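Long-range contact in phenylalanine--tRNA ligase beta subunit (PDB 2CXI), which forms, with the alpha subunit, the tetrameric enzyme that attaches L-phenylalanine to tRNA(Phe) at the expense of ATP: residues L240-T252 with V267-T279. Numbering follows the deposited sequence.
Sequences LEKVMLALNVMVT and VYKDFEIETPDLT
In the B3/4 region of this N-terminal fragment of the beta subunit, helix 240-255 packs on the mixed beta sheet, and its residues Leu240, Met244, Leu247 and Val251 touch strand 272-275 and the turn after it. The axes of helix 240-252 and strand 272-275 run 26° from parallel and come within 11.4 Å. No hydrogen bond crosses the contact; it is made by side-chain packing. At the start of the helix, Leu240 CD1 lies 4.0 Å from Ile273 CD1, the two side chains sliding past each other in opposite directions. In the conformer given, selenomethionine Met244 bends at chi2 (-89°), placing SE 3.5 Å from Thr275 CG2; the bend at chi3 sends CE to Asp277 CB. Thr275 OG1 is bound elsewhere, to the carbonyl of Tyr106. Strand 272-275 pairs antiparallel with strand 260-267; the Thr275-Pro276 peptide bond that follows is cis. Leu247 crosses the proline at about a right angle, with CD2 3.8 Å from Pro276 CB, and Pro276 CG is 4.2 Å from Val251 CG2. Ile261 and Ala107 of neighbouring strands also touch Pro276 and Val251. Leu278 slides past Asn248 in the opposite direction, CD2 3.8 Å from Asn248 CB, and reaches Thr252 CG2 with CD1, at 4.1 Å. Asp277 OD1 accepts from Thr279 N in an Asx turn and from Thr279 OG1 through its syn lone pair.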
ATOM      1  N   LEU A 240      -7.842   3.586  29.451  1.00 17.97           N
ATOM      2  CA  LEU A 240      -6.753   4.063  28.619  1.00 19.96           C
ATOM      3  C   LEU A 240      -5.597   4.648  29.437  1.00 20.07           C
ATOM      4  O   LEU A 240      -4.441   4.389  29.124  1.00 19.71           O
ATOM      5  CB  LEU A 240      -7.296   5.057  27.574  1.00 18.41           C
ATOM      6  CG  LEU A 240      -6.433   5.521  26.404  1.00 22.06           C
ATOM      7  CD1 LEU A 240      -5.877   4.316  25.572  1.00 18.72           C
ATOM      8  CD2 LEU A 240      -7.269   6.478  25.500  1.00 21.92           C
ATOM      9  N   GLU A 241      -5.909   5.404  30.501  1.00 20.15           N
ATOM     10  CA  GLU A 241      -4.874   6.023  31.332  1.00 21.25           C
ATOM     11  C   GLU A 241      -3.995   4.981  31.969  1.00 19.39           C
ATOM     12  O   GLU A 241      -2.773   5.206  32.093  1.00 19.32           O
ATOM     13  CB  GLU A 241      -5.494   6.886  32.462  1.00 22.54           C
ATOM     14  CG  GLU A 241      -4.495   7.616  33.374  1.00 27.64           C
ATOM     15  CD  GLU A 241      -3.913   6.786  34.537  1.00 34.46           C
ATOM     16  OE1 GLU A 241      -4.597   5.877  35.068  1.00 35.40           O
ATOM     17  OE2 GLU A 241      -2.736   7.062  34.936  1.00 35.77           O
ATOM     18  N   LYS A 242      -4.604   3.875  32.414  1.00 17.83           N
ATOM     19  CA  LYS A 242      -3.841   2.834  33.105  1.00 18.09           C
ATOM     20  C   LYS A 242      -2.874   2.059  32.176  1.00 16.53           C
ATOM     21  O   LYS A 242      -1.708   1.811  32.542  1.00 14.90           O
ATOM     22  CB  LYS A 242      -4.752   1.863  33.863  1.00 18.91           C
ATOM     23  CG  LYS A 242      -5.229   2.404  35.234  1.00 22.77           C
ATOM     24  CD  LYS A 242      -5.849   1.281  36.077  1.00 22.80           C
ATOM     25  CE  LYS A 242      -4.838   0.185  36.314  1.00 28.30           C
ATOM     26  NZ  LYS A 242      -4.218   0.380  37.646  1.00 32.17           N
ATOM     27  N   VAL A 243      -3.347   1.716  30.985  1.00 14.90           N
ATOM     28  CA  VAL A 243      -2.485   1.021  29.995  1.00 14.86           C
ATOM     29  C   VAL A 243      -1.372   1.933  29.487  1.00 15.17           C
ATOM     30  O   VAL A 243      -0.259   1.467  29.196  1.00 13.65           O
ATOM     31  CB  VAL A 243      -3.292   0.344  28.897  1.00 15.38           C
ATOM     32  CG1 VAL A 243      -4.213  -0.770  29.532  1.00 16.27           C
ATOM     33  CG2 VAL A 243      -4.139   1.367  28.073  1.00 13.04           C
HETATM   34  N   MSE A 244      -1.643   3.238  29.417  1.00 15.76           N
HETATM   35  CA  MSE A 244      -0.604   4.196  29.012  1.00 19.22           C
HETATM   36  C   MSE A 244       0.482   4.378  30.064  1.00 17.04           C
HETATM   37  O   MSE A 244       1.639   4.471  29.739  1.00 15.00           O
HETATM   38  CB  MSE A 244      -1.235   5.534  28.674  1.00 20.08           C
HETATM   39  CG  MSE A 244      -2.108   5.428  27.450  0.50 22.81           C
HETATM   40 SE   MSE A 244      -1.054   5.751  25.860  0.50 36.45          SE
HETATM   41  CE  MSE A 244      -1.047   7.769  25.926  0.50 28.40           C
ATOM     42  N   LEU A 245       0.086   4.438  31.325  1.00 15.77           N
ATOM     43  CA  LEU A 245       1.068   4.484  32.424  1.00 15.98           C
ATOM     44  C   LEU A 245       2.013   3.293  32.337  1.00 13.80           C
ATOM     45  O   LEU A 245       3.232   3.469  32.336  1.00 13.92           O
ATOM     46  CB  LEU A 245       0.355   4.526  33.786  1.00 14.70           C
ATOM     47  CG  LEU A 245       1.220   4.861  35.009  1.00 17.78           C
ATOM     48  CD1 LEU A 245       2.072   3.633  35.473  1.00 19.65           C
ATOM     49  CD2 LEU A 245       2.041   6.137  34.775  1.00 22.64           C
ATOM     50  N   ALA A 246       1.433   2.090  32.229  1.00 12.81           N
ATOM     51  CA  ALA A 246       2.197   0.848  32.176  1.00 14.09           C
ATOM     52  C   ALA A 246       3.147   0.830  30.940  1.00 13.22           C
ATOM     53  O   ALA A 246       4.342   0.459  31.012  1.00 12.43           O
ATOM     54  CB  ALA A 246       1.228  -0.317  32.114  1.00 13.00           C
ATOM     55  N   LEU A 247       2.638   1.287  29.808  1.00 13.08           N
ATOM     56  CA  LEU A 247       3.467   1.357  28.592  1.00 12.30           C
ATOM     57  C   LEU A 247       4.643   2.326  28.811  1.00 12.99           C
ATOM     58  O   LEU A 247       5.789   2.047  28.424  1.00 12.46           O
ATOM     59  CB  LEU A 247       2.599   1.880  27.426  1.00 12.09           C
ATOM     60  CG  LEU A 247       3.342   2.009  26.086  1.00 15.61           C
ATOM     61  CD1 LEU A 247       3.677   0.548  25.543  1.00 14.39           C
ATOM     62  CD2 LEU A 247       2.504   2.826  25.061  1.00 13.50           C
ATOM     63  N   ASN A 248       4.350   3.475  29.426  1.00 12.74           N
ATOM     64  CA  ASN A 248       5.348   4.458  29.718  1.00 13.19           C
ATOM     65  C   ASN A 248       6.446   3.902  30.610  1.00 13.49           C
ATOM     66  O   ASN A 248       7.623   4.168  30.372  1.00 14.25           O
ATOM     67  CB  ASN A 248       4.725   5.705  30.338  1.00 12.30           C
ATOM     68  CG  ASN A 248       3.806   6.496  29.328  1.00 14.90           C
ATOM     69  OD1 ASN A 248       3.069   7.428  29.717  1.00 21.63           O
ATOM     70  ND2 ASN A 248       3.901   6.154  28.077  1.00 11.84           N
ATOM     71  N   VAL A 249       6.051   3.175  31.658  1.00 13.10           N
ATOM     72  CA  VAL A 249       7.023   2.512  32.522  1.00 12.77           C
ATOM     73  C   VAL A 249       7.923   1.542  31.688  1.00 12.32           C
ATOM     74  O   VAL A 249       9.146   1.592  31.778  1.00 11.59           O
ATOM     75  CB  VAL A 249       6.301   1.808  33.715  1.00 12.73           C
ATOM     76  CG1 VAL A 249       7.258   0.833  34.447  1.00 14.49           C
ATOM     77  CG2 VAL A 249       5.708   2.873  34.684  1.00 13.61           C
HETATM   78  N   MSE A 250       7.307   0.683  30.877  1.00 13.72           N
HETATM   79  CA  MSE A 250       8.046  -0.303  30.043  1.00 14.36           C
HETATM   80  C   MSE A 250       9.059   0.372  29.124  1.00 14.05           C
HETATM   81  O   MSE A 250      10.216  -0.045  29.065  1.00 13.08           O
HETATM   82  CB  MSE A 250       7.103  -1.152  29.166  1.00 14.46           C
HETATM   83  CG  MSE A 250       6.196  -2.131  29.904  1.00 19.69           C
HETATM   84 SE   MSE A 250       7.222  -3.524  30.983  1.00 31.76          SE
HETATM   85  CE  MSE A 250       8.643  -3.930  29.781  1.00 24.67           C
ATOM     86  N   VAL A 251       8.614   1.364  28.348  1.00 14.28           N
ATOM     87  CA  VAL A 251       9.524   1.990  27.374  1.00 14.42           C
ATOM     88  C   VAL A 251      10.629   2.851  28.009  1.00 14.33           C
ATOM     89  O   VAL A 251      11.721   2.921  27.467  1.00 14.59           O
ATOM     90  CB  VAL A 251       8.759   2.836  26.274  1.00 14.97           C
ATOM     91  CG1 VAL A 251       7.669   1.993  25.591  1.00 13.82           C
ATOM     92  CG2 VAL A 251       8.134   4.111  26.861  1.00 13.08           C
ATOM     93  N   THR A 252      10.341   3.531  29.127  1.00 14.45           N
ATOM     94  CA  THR A 252      11.389   4.283  29.799  1.00 14.94           C
ATOM     95  C   THR A 252      12.388   3.363  30.496  1.00 14.75           C
ATOM     96  O   THR A 252      13.565   3.693  30.555  1.00 14.87           O
ATOM     97  CB  THR A 252      10.855   5.386  30.749  1.00 16.40           C
ATOM     98  OG1 THR A 252      10.018   4.813  31.760  1.00 15.13           O
ATOM     99  CG2 THR A 252       9.926   6.399  29.966  1.00 15.35           C
ATOM    100  N   VAL A 267      -5.202   3.060  15.790  1.00 16.43           N
ATOM    101  CA  VAL A 267      -6.478   3.418  15.133  1.00 16.69           C
ATOM    102  C   VAL A 267      -7.663   2.675  15.754  1.00 15.89           C
ATOM    103  O   VAL A 267      -7.805   1.416  15.693  1.00 17.19           O
ATOM    104  CB  VAL A 267      -6.368   3.245  13.567  1.00 16.12           C
ATOM    105  CG1 VAL A 267      -7.662   3.780  12.825  1.00 19.26           C
ATOM    106  CG2 VAL A 267      -5.186   3.966  13.051  1.00 13.36           C
ATOM    107  N   TYR A 268      -8.518   3.459  16.384  1.00 15.74           N
ATOM    108  CA  TYR A 268      -9.773   2.987  16.908  1.00 17.70           C
ATOM    109  C   TYR A 268     -10.883   3.397  15.931  1.00 19.06           C
ATOM    110  O   TYR A 268     -10.624   4.129  15.002  1.00 18.30           O
ATOM    111  CB  TYR A 268     -10.022   3.613  18.279  1.00 18.26           C
ATOM    112  CG  TYR A 268      -9.157   3.058  19.413  1.00 18.59           C
ATOM    113  CD1 TYR A 268      -7.797   3.386  19.501  1.00 18.01           C
ATOM    114  CD2 TYR A 268      -9.706   2.192  20.375  1.00 21.13           C
ATOM    115  CE1 TYR A 268      -6.989   2.885  20.578  1.00 16.54           C
ATOM    116  CE2 TYR A 268      -8.907   1.667  21.428  1.00 16.59           C
ATOM    117  CZ  TYR A 268      -7.572   2.025  21.506  1.00 16.32           C
ATOM    118  OH  TYR A 268      -6.819   1.540  22.547  1.00 15.78           O
ATOM    119  N   LYS A 269     -12.102   2.921  16.120  1.00 21.33           N
ATOM    120  CA  LYS A 269     -13.183   3.296  15.205  1.00 24.57           C
ATOM    121  C   LYS A 269     -13.384   4.815  15.177  1.00 25.82           C
ATOM    122  O   LYS A 269     -13.389   5.388  14.096  1.00 26.04           O
ATOM    123  CB  LYS A 269     -14.493   2.554  15.504  1.00 25.70           C
ATOM    124  CG  LYS A 269     -15.652   2.875  14.544  1.00 28.55           C
ATOM    125  CD  LYS A 269     -15.324   2.444  13.097  1.00 34.70           C
ATOM    126  CE  LYS A 269     -16.470   2.773  12.123  1.00 36.28           C
ATOM    127  NZ  LYS A 269     -17.738   2.072  12.538  1.00 40.79           N
ATOM    128  N   ASP A 270     -13.456   5.460  16.350  1.00 27.06           N
ATOM    129  CA  ASP A 270     -13.847   6.868  16.439  1.00 28.83           C
ATOM    130  C   ASP A 270     -12.705   7.822  16.681  1.00 29.16           C
ATOM    131  O   ASP A 270     -12.944   9.022  16.847  1.00 29.16           O
ATOM    132  CB  ASP A 270     -14.768   7.110  17.619  1.00 29.89           C
ATOM    133  CG  ASP A 270     -16.047   6.329  17.548  1.00 32.60           C
ATOM    134  OD1 ASP A 270     -16.527   6.025  16.429  1.00 36.25           O
ATOM    135  OD2 ASP A 270     -16.647   6.010  18.594  1.00 36.19           O
ATOM    136  N   PHE A 271     -11.482   7.311  16.784  1.00 27.50           N
ATOM    137  CA  PHE A 271     -10.368   8.198  17.071  1.00 26.85           C
ATOM    138  C   PHE A 271      -9.081   7.463  16.822  1.00 26.12           C
ATOM    139  O   PHE A 271      -9.051   6.239  16.716  1.00 24.97           O
ATOM    140  CB  PHE A 271     -10.424   8.714  18.530  1.00 26.19           C
ATOM    141  CG  PHE A 271     -10.126   7.665  19.575  1.00 27.95           C
ATOM    142  CD1 PHE A 271     -11.146   6.857  20.084  1.00 28.58           C
ATOM    143  CD2 PHE A 271      -8.832   7.491  20.065  1.00 26.29           C
ATOM    144  CE1 PHE A 271     -10.865   5.889  21.037  1.00 27.70           C
ATOM    145  CE2 PHE A 271      -8.559   6.509  21.030  1.00 26.32           C
ATOM    146  CZ  PHE A 271      -9.570   5.730  21.503  1.00 25.00           C
ATOM    147  N   GLU A 272      -8.011   8.223  16.777  1.00 25.87           N
ATOM    148  CA  GLU A 272      -6.701   7.656  16.577  1.00 25.32           C
ATOM    149  C   GLU A 272      -5.812   8.273  17.663  1.00 23.90           C
ATOM    150  O   GLU A 272      -6.059   9.409  18.099  1.00 21.67           O
ATOM    151  CB  GLU A 272      -6.265   8.067  15.177  1.00 26.90           C
ATOM    152  CG  GLU A 272      -4.822   7.799  14.825  1.00 30.72           C
ATOM    153  CD  GLU A 272      -4.447   8.507  13.527  1.00 33.92           C
ATOM    154  OE1 GLU A 272      -5.215   8.390  12.558  1.00 30.43           O
ATOM    155  OE2 GLU A 272      -3.395   9.184  13.490  1.00 38.46           O
ATOM    156  N   ILE A 273      -4.764   7.566  18.084  1.00 22.50           N
ATOM    157  CA  ILE A 273      -3.822   8.136  19.080  1.00 21.92           C
ATOM    158  C   ILE A 273      -2.409   7.708  18.814  1.00 21.39           C
ATOM    159  O   ILE A 273      -2.185   6.604  18.363  1.00 22.45           O
ATOM    160  CB  ILE A 273      -4.166   7.696  20.566  1.00 22.17           C
ATOM    161  CG1 ILE A 273      -4.287   6.158  20.665  1.00 22.27           C
ATOM    162  CG2 ILE A 273      -5.391   8.433  21.094  1.00 24.09           C
ATOM    163  CD1 ILE A 273      -4.439   5.596  22.057  1.00 23.17           C
ATOM    164  N   GLU A 274      -1.449   8.519  19.195  1.00 20.12           N
ATOM    165  CA  GLU A 274      -0.071   8.180  18.944  1.00 20.80           C
ATOM    166  C   GLU A 274       0.519   7.731  20.270  1.00 18.76           C
ATOM    167  O   GLU A 274       0.531   8.508  21.235  1.00 18.64           O
ATOM    168  CB  GLU A 274       0.677   9.402  18.424  1.00 20.74           C
ATOM    169  CG  GLU A 274       2.151   9.140  18.152  1.00 23.65           C
ATOM    170  CD  GLU A 274       2.978  10.410  17.881  1.00 27.28           C
ATOM    171  OE1 GLU A 274       2.388  11.517  17.752  1.00 35.13           O
ATOM    172  OE2 GLU A 274       4.249  10.314  17.821  1.00 34.94           O
ATOM    173  N   THR A 275       0.991   6.491  20.353  1.00 16.04           N
ATOM    174  CA  THR A 275       1.576   6.011  21.645  1.00 15.67           C
ATOM    175  C   THR A 275       3.039   5.535  21.477  1.00 15.21           C
ATOM    176  O   THR A 275       3.392   5.086  20.383  1.00 15.76           O
ATOM    177  CB  THR A 275       0.708   4.884  22.289  1.00 15.63           C
ATOM    178  OG1 THR A 275       0.699   3.758  21.437  1.00 13.78           O
ATOM    179  CG2 THR A 275      -0.781   5.269  22.397  1.00 17.90           C
ATOM    180  N   PRO A 276       3.904   5.614  22.509  1.00 15.77           N
ATOM    181  CA  PRO A 276       3.618   6.248  23.807  1.00 16.68           C
ATOM    182  C   PRO A 276       3.618   7.759  23.712  1.00 17.55           C
ATOM    183  O   PRO A 276       4.227   8.355  22.800  1.00 18.90           O
ATOM    184  CB  PRO A 276       4.813   5.811  24.692  1.00 16.45           C
ATOM    185  CG  PRO A 276       5.996   5.735  23.665  1.00 15.26           C
ATOM    186  CD  PRO A 276       5.318   5.163  22.413  1.00 16.60           C
ATOM    187  N   ASP A 277       2.939   8.378  24.649  1.00 18.55           N
ATOM    188  CA  ASP A 277       3.011   9.830  24.800  1.00 18.32           C
ATOM    189  C   ASP A 277       3.782  10.129  26.063  1.00 17.95           C
ATOM    190  O   ASP A 277       3.256   9.941  27.159  1.00 18.44           O
ATOM    191  CB  ASP A 277       1.597  10.365  24.927  1.00 19.36           C
ATOM    192  CG  ASP A 277       1.543  11.895  25.101  1.00 22.40           C
ATOM    193  OD1 ASP A 277       2.590  12.592  25.208  1.00 23.79           O
ATOM    194  OD2 ASP A 277       0.445  12.459  25.155  1.00 24.32           O
ATOM    195  N   LEU A 278       5.018  10.615  25.923  1.00 16.71           N
ATOM    196  CA  LEU A 278       5.853  10.855  27.087  1.00 17.33           C
ATOM    197  C   LEU A 278       5.977  12.349  27.411  1.00 18.43           C
ATOM    198  O   LEU A 278       6.928  12.760  28.063  1.00 17.61           O
ATOM    199  CB  LEU A 278       7.215  10.233  26.875  1.00 18.23           C
ATOM    200  CG  LEU A 278       7.215   8.694  26.780  1.00 17.28           C
ATOM    201  CD1 LEU A 278       8.661   8.271  26.563  1.00 18.69           C
ATOM    202  CD2 LEU A 278       6.679   7.998  28.050  1.00 17.62           C
ATOM    203  N   THR A 279       5.005  13.151  26.951  1.00 17.91           N
ATOM    204  CA  THR A 279       4.935  14.561  27.336  1.00 19.41           C
ATOM    205  C   THR A 279       4.962  14.686  28.878  1.00 19.31           C
ATOM    206  O   THR A 279       4.131  14.066  29.561  1.00 17.72           O
ATOM    207  CB  THR A 279       3.599  15.133  26.840  1.00 20.39           C
ATOM    208  OG1 THR A 279       3.566  15.066  25.419  1.00 21.16           O
ATOM    209  CG2 THR A 279       3.463  16.629  27.175  1.00 22.01           C
TER